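Local structure of DegT/DnrJ/EryC1/StrS aminotransferase (Brucella abortus 2308, 4QGR) at residues Q17-A28 with V252-E263. The protein probably acts as a pyridoxal-phosphate-dependent aminotransferase of the DegT/DnrJ/EryC1/StrS family, transferring amino groups. Numbering follows the deposited sequence.
Sequences QRARIENRLNAA and VLLEKLAILEDE
L25 and V252 mark where the backbones come nearest, CA to CA 6.1 Å, as helix 22-28 runs roughly antiparallel to helix 252-263 at 151°, their axes 9.2 Å apart. In this fold-type I aminotransferase the pair packs the N-terminal helices 14-20 and 22-35 against the long helix 247-278. I21, at the N-cap by position, turns an apolar, branched chain to the buried face: it meets I259 tip to tip, I21 CD1 to I259 CD1 4.0 Å, and rests on the CB of E255. L25, buried and apolar, extends this strip through CD2 to V252 CG1.

Polar groups flank it. Q17, whose amide both donates and accepts, lies between two charges. The flexible chain of K256, also bound to the carbonyl of G202, lets NZ donate to Q17 OE1 (2.7 Å) from above the carbonyl plane, while Q17 NE2 donates to the syn lone pair of E263 OE2 (2.9 Å), amide and carboxylate nearly coplanar; Y361 OH also bonds that oxygen. R20's long apolar stem passes I259, whose CB lies over one guanidinium face, and its charged NH2 forms a salt bridge with D262 OD2, which a water also links to NH1. E255, its chain bent at chi2 (-60°), turns its carboxylate back to R24. R24 NE forms a salt bridge with E255 OE1, 2.8 Å, in the guanidinium plane but above that of the carboxylate, while one water bridges R24 NH2 to E255 OE2.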
loop_
_atom_site.group_PDB
_atom_site.type_symbol
_atom_site.label_atom_id
_atom_site.label_comp_id
_atom_site.label_asym_id
_atom_site.label_seq_id
_atom_site.Cartn_x
_atom_site.Cartn_y
_atom_site.Cartn_z
ATOM N N GLN A 17 -6.829 -10.064 -23.423
ATOM C CA GLN A 17 -7.873 -9.315 -22.751
ATOM C C GLN A 17 -7.784 -7.834 -23.102
ATOM O O GLN A 17 -8.778 -7.213 -23.410
ATOM C CB GLN A 17 -7.792 -9.521 -21.238
ATOM C CG GLN A 17 -8.872 -8.728 -20.504
ATOM C CD GLN A 17 -8.657 -8.742 -19.007
ATOM O OE1 GLN A 17 -7.655 -8.257 -18.506
ATOM N NE2 GLN A 17 -9.644 -9.243 -18.282
ATOM N N ARG A 18 -6.579 -7.271 -23.051
ATOM C CA ARG A 18 -6.412 -5.879 -23.372
ATOM C C ARG A 18 -6.843 -5.636 -24.821
ATOM O O ARG A 18 -7.453 -4.594 -25.121
ATOM C CB ARG A 18 -4.975 -5.429 -23.121
ATOM C CG ARG A 18 -4.763 -3.939 -23.303
ATOM C CD ARG A 18 -3.355 -3.497 -22.931
ATOM N NE ARG A 18 -2.427 -3.759 -24.011
ATOM C CZ ARG A 18 -2.324 -3.015 -25.135
ATOM N NH1 ARG A 18 -3.053 -1.911 -25.357
ATOM N NH2 ARG A 18 -1.454 -3.364 -26.070
ATOM N N ALA A 19 -6.461 -6.537 -25.733
ATOM C CA ALA A 19 -6.858 -6.342 -27.147
ATOM C C ALA A 19 -8.389 -6.181 -27.287
ATOM O O ALA A 19 -8.882 -5.370 -28.129
ATOM C CB ALA A 19 -6.353 -7.477 -28.018
ATOM N N ARG A 20 -9.141 -6.946 -26.492
ATOM C CA ARG A 20 -10.594 -6.956 -26.590
ATOM C C ARG A 20 -11.197 -5.566 -26.309
ATOM O O ARG A 20 -12.220 -5.132 -26.914
ATOM C CB ARG A 20 -11.128 -7.979 -25.610
ATOM C CG ARG A 20 -12.628 -8.125 -25.615
ATOM C CD ARG A 20 -13.055 -9.014 -24.480
ATOM N NE ARG A 20 -14.500 -9.208 -24.389
ATOM C CZ ARG A 20 -15.056 -10.211 -23.715
ATOM N NH1 ARG A 20 -14.287 -11.086 -23.113
ATOM N NH2 ARG A 20 -16.357 -10.382 -23.750
ATOM N N ILE A 21 -10.567 -4.846 -25.400
ATOM C CA ILE A 21 -11.093 -3.574 -24.932
ATOM C C ILE A 21 -9.993 -2.513 -24.985
ATOM O O ILE A 21 -9.961 -1.582 -24.197
ATOM C CB ILE A 21 -11.703 -3.677 -23.506
ATOM C CG1 ILE A 21 -10.767 -4.406 -22.527
ATOM C CG2 ILE A 21 -13.033 -4.416 -23.501
ATOM C CD1 ILE A 21 -11.124 -4.183 -21.071
ATOM N N GLU A 22 -9.122 -2.631 -25.977
ATOM C CA GLU A 22 -7.937 -1.798 -26.090
ATOM C C GLU A 22 -8.208 -0.297 -26.068
ATOM O O GLU A 22 -7.615 0.484 -25.290
ATOM C CB GLU A 22 -7.171 -2.230 -27.374
ATOM C CG GLU A 22 -5.955 -1.366 -27.658
ATOM C CD GLU A 22 -5.185 -1.715 -28.926
ATOM O OE1 GLU A 22 -5.367 -2.792 -29.501
ATOM O OE2 GLU A 22 -4.370 -0.872 -29.348
ATOM N N ASN A 23 -9.072 0.140 -26.970
ATOM C CA ASN A 23 -9.360 1.554 -27.063
ATOM C C ASN A 23 -10.160 2.107 -25.888
ATOM O O ASN A 23 -9.947 3.240 -25.498
ATOM C CB ASN A 23 -10.066 1.846 -28.383
ATOM C CG ASN A 23 -9.167 1.592 -29.546
ATOM O OD1 ASN A 23 -8.360 2.468 -29.907
ATOM N ND2 ASN A 23 -9.311 0.426 -30.182
ATOM N N ARG A 24 -11.028 1.279 -25.303
ATOM C CA ARG A 24 -11.757 1.674 -24.089
ATOM C C ARG A 24 -10.779 1.859 -22.919
ATOM O O ARG A 24 -10.864 2.837 -22.171
ATOM C CB ARG A 24 -12.825 0.651 -23.727
ATOM C CG ARG A 24 -13.978 0.501 -24.755
ATOM C CD ARG A 24 -15.159 -0.233 -24.133
ATOM N NE ARG A 24 -15.834 0.656 -23.185
ATOM C CZ ARG A 24 -16.673 1.640 -23.512
ATOM N NH1 ARG A 24 -17.084 1.848 -24.761
ATOM N NH2 ARG A 24 -17.171 2.408 -22.563
ATOM N N LEU A 25 -9.806 0.971 -22.816
ATOM C CA LEU A 25 -8.806 1.130 -21.739
ATOM C C LEU A 25 -7.997 2.406 -21.975
ATOM O O LEU A 25 -7.765 3.174 -21.025
ATOM C CB LEU A 25 -7.899 -0.088 -21.656
ATOM C CG LEU A 25 -8.572 -1.310 -21.040
ATOM C CD1 LEU A 25 -7.811 -2.589 -21.353
ATOM C CD2 LEU A 25 -8.691 -1.113 -19.536
ATOM N N ASN A 26 -7.563 2.640 -23.228
ATOM C CA ASN A 26 -6.799 3.858 -23.517
ATOM C C ASN A 26 -7.561 5.118 -23.140
ATOM O O ASN A 26 -6.994 6.034 -22.542
ATOM C CB ASN A 26 -6.312 3.936 -24.955
ATOM C CG ASN A 26 -5.285 2.886 -25.267
ATOM O OD1 ASN A 26 -4.632 2.354 -24.373
ATOM N ND2 ASN A 26 -5.151 2.564 -26.522
ATOM N N ALA A 27 -8.839 5.170 -23.505
ATOM C CA ALA A 27 -9.662 6.347 -23.207
ATOM C C ALA A 27 -9.847 6.544 -21.715
ATOM O O ALA A 27 -9.819 7.684 -21.227
ATOM C CB ALA A 27 -11.008 6.271 -23.884
ATOM N N ALA A 28 -10.049 5.442 -20.999
ATOM C CA ALA A 28 -10.305 5.520 -19.531
ATOM C C ALA A 28 -9.067 6.075 -18.840
ATOM O O ALA A 28 -9.169 6.935 -17.980
ATOM C CB ALA A 28 -10.692 4.150 -18.990
ATOM N N VAL A 252 -9.234 1.672 -15.106
ATOM C CA VAL A 252 -8.979 0.352 -15.701
ATOM C C VAL A 252 -10.034 -0.687 -15.280
ATOM O O VAL A 252 -10.634 -1.407 -16.119
ATOM C CB VAL A 252 -7.531 -0.112 -15.382
ATOM C CG1 VAL A 252 -7.338 -1.573 -15.762
ATOM C CG2 VAL A 252 -6.553 0.755 -16.146
ATOM N N LEU A 253 -10.268 -0.757 -13.975
ATOM C CA LEU A 253 -11.181 -1.752 -13.388
ATOM C C LEU A 253 -12.636 -1.618 -13.864
ATOM O O LEU A 253 -13.344 -2.622 -14.057
ATOM C CB LEU A 253 -11.073 -1.714 -11.858
ATOM C CG LEU A 253 -9.808 -2.399 -11.342
ATOM C CD1 LEU A 253 -9.448 -1.960 -9.945
ATOM C CD2 LEU A 253 -9.887 -3.897 -11.388
ATOM N N LEU A 254 -13.042 -0.388 -14.113
ATOM C CA LEU A 254 -14.385 -0.158 -14.662
ATOM C C LEU A 254 -14.532 -0.878 -15.989
ATOM O O LEU A 254 -15.537 -1.512 -16.250
ATOM C CB LEU A 254 -14.675 1.314 -14.783
ATOM C CG LEU A 254 -15.028 2.018 -13.462
ATOM C CD1 LEU A 254 -14.937 3.527 -13.617
ATOM C CD2 LEU A 254 -16.420 1.620 -12.998
ATOM N N GLU A 255 -13.505 -0.806 -16.830
ATOM C CA GLU A 255 -13.560 -1.509 -18.112
ATOM C C GLU A 255 -13.413 -3.037 -17.953
ATOM O O GLU A 255 -14.135 -3.782 -18.622
ATOM C CB GLU A 255 -12.503 -0.970 -19.038
ATOM C CG GLU A 255 -12.617 0.503 -19.365
ATOM C CD GLU A 255 -13.921 0.913 -20.044
ATOM O OE1 GLU A 255 -14.622 0.082 -20.679
ATOM O OE2 GLU A 255 -14.282 2.090 -19.921
ATOM N N LYS A 256 -12.569 -3.493 -17.026
ATOM C CA LYS A 256 -12.475 -4.925 -16.745
ATOM C C LYS A 256 -13.830 -5.482 -16.247
ATOM O O LYS A 256 -14.286 -6.554 -16.661
ATOM C CB LYS A 256 -11.393 -5.220 -15.716
ATOM C CG LYS A 256 -9.990 -4.735 -16.012
ATOM C CD LYS A 256 -9.453 -5.307 -17.329
ATOM C CE LYS A 256 -7.939 -5.416 -17.314
ATOM N NZ LYS A 256 -7.468 -6.492 -16.423
ATOM N N LEU A 257 -14.475 -4.711 -15.382
ATOM C CA LEU A 257 -15.703 -5.164 -14.726
ATOM C C LEU A 257 -16.790 -5.349 -15.767
ATOM O O LEU A 257 -17.562 -6.329 -15.715
ATOM C CB LEU A 257 -16.122 -4.207 -13.583
ATOM C CG LEU A 257 -17.456 -4.564 -12.920
ATOM C CD1 LEU A 257 -17.303 -5.941 -12.208
ATOM C CD2 LEU A 257 -17.846 -3.464 -11.946
ATOM N N ALA A 258 -16.813 -4.498 -16.781
ATOM C CA ALA A 258 -17.884 -4.580 -17.814
ATOM C C ALA A 258 -17.829 -5.849 -18.681
ATOM O O ALA A 258 -18.814 -6.214 -19.327
ATOM C CB ALA A 258 -17.887 -3.334 -18.717
ATOM N N ILE A 259 -16.696 -6.527 -18.692
ATOM C CA ILE A 259 -16.568 -7.805 -19.381
ATOM C C ILE A 259 -16.383 -9.015 -18.484
ATOM O O ILE A 259 -16.276 -10.163 -18.978
ATOM C CB ILE A 259 -15.426 -7.805 -20.444
ATOM C CG1 ILE A 259 -14.049 -7.651 -19.811
ATOM C CG2 ILE A 259 -15.663 -6.739 -21.529
ATOM C CD1 ILE A 259 -12.926 -7.770 -20.802
ATOM N N LEU A 260 -16.378 -8.796 -17.168
ATOM C CA LEU A 260 -16.107 -9.875 -16.215
ATOM C C LEU A 260 -17.149 -10.996 -16.300
ATOM O O LEU A 260 -16.801 -12.183 -16.319
ATOM C CB LEU A 260 -16.035 -9.315 -14.780
ATOM C CG LEU A 260 -15.779 -10.309 -13.654
ATOM C CD1 LEU A 260 -14.441 -11.004 -13.846
ATOM C CD2 LEU A 260 -15.820 -9.601 -12.311
ATOM N N GLU A 261 -18.422 -10.653 -16.362
ATOM C CA GLU A 261 -19.438 -11.701 -16.381
ATOM C C GLU A 261 -19.312 -12.604 -17.594
ATOM O O GLU A 261 -19.408 -13.794 -17.453
ATOM C CB GLU A 261 -20.859 -11.125 -16.252
ATOM C CG GLU A 261 -21.941 -12.184 -16.197
ATOM C CD GLU A 261 -21.977 -13.025 -14.932
ATOM O OE1 GLU A 261 -21.239 -12.755 -13.969
ATOM O OE2 GLU A 261 -22.747 -14.017 -14.908
ATOM N N ASP A 262 -19.046 -12.044 -18.781
ATOM C CA ASP A 262 -18.869 -12.884 -19.979
ATOM C C ASP A 262 -17.594 -13.760 -19.834
ATOM O O ASP A 262 -17.573 -14.948 -20.187
ATOM C CB ASP A 262 -18.805 -12.009 -21.229
ATOM C CG ASP A 262 -18.769 -12.800 -22.471
ATOM O OD1 ASP A 262 -19.834 -13.304 -22.880
ATOM O OD2 ASP A 262 -17.700 -12.901 -23.089
ATOM N N GLU A 263 -16.529 -13.156 -19.303
ATOM C CA GLU A 263 -15.315 -13.898 -18.996
ATOM C C GLU A 263 -15.536 -15.059 -18.012
ATOM O O GLU A 263 -14.875 -16.085 -18.124
ATOM C CB GLU A 263 -14.261 -12.970 -18.404
ATOM C CG GLU A 263 -13.620 -12.069 -19.444
ATOM C CD GLU A 263 -12.525 -11.192 -18.886
ATOM O OE1 GLU A 263 -12.487 -10.973 -17.643
ATOM O OE2 GLU A 263 -11.654 -10.740 -19.664
HETATM O O HOH W 1 -9.708 -8.250 -15.216
HETATM O O HOH W 2 -15.072 -13.813 -22.365
HETATM O O HOH W 3 -13.406 4.000 -21.781
HETATM O O HOH W 4 -16.968 1.954 -19.775
#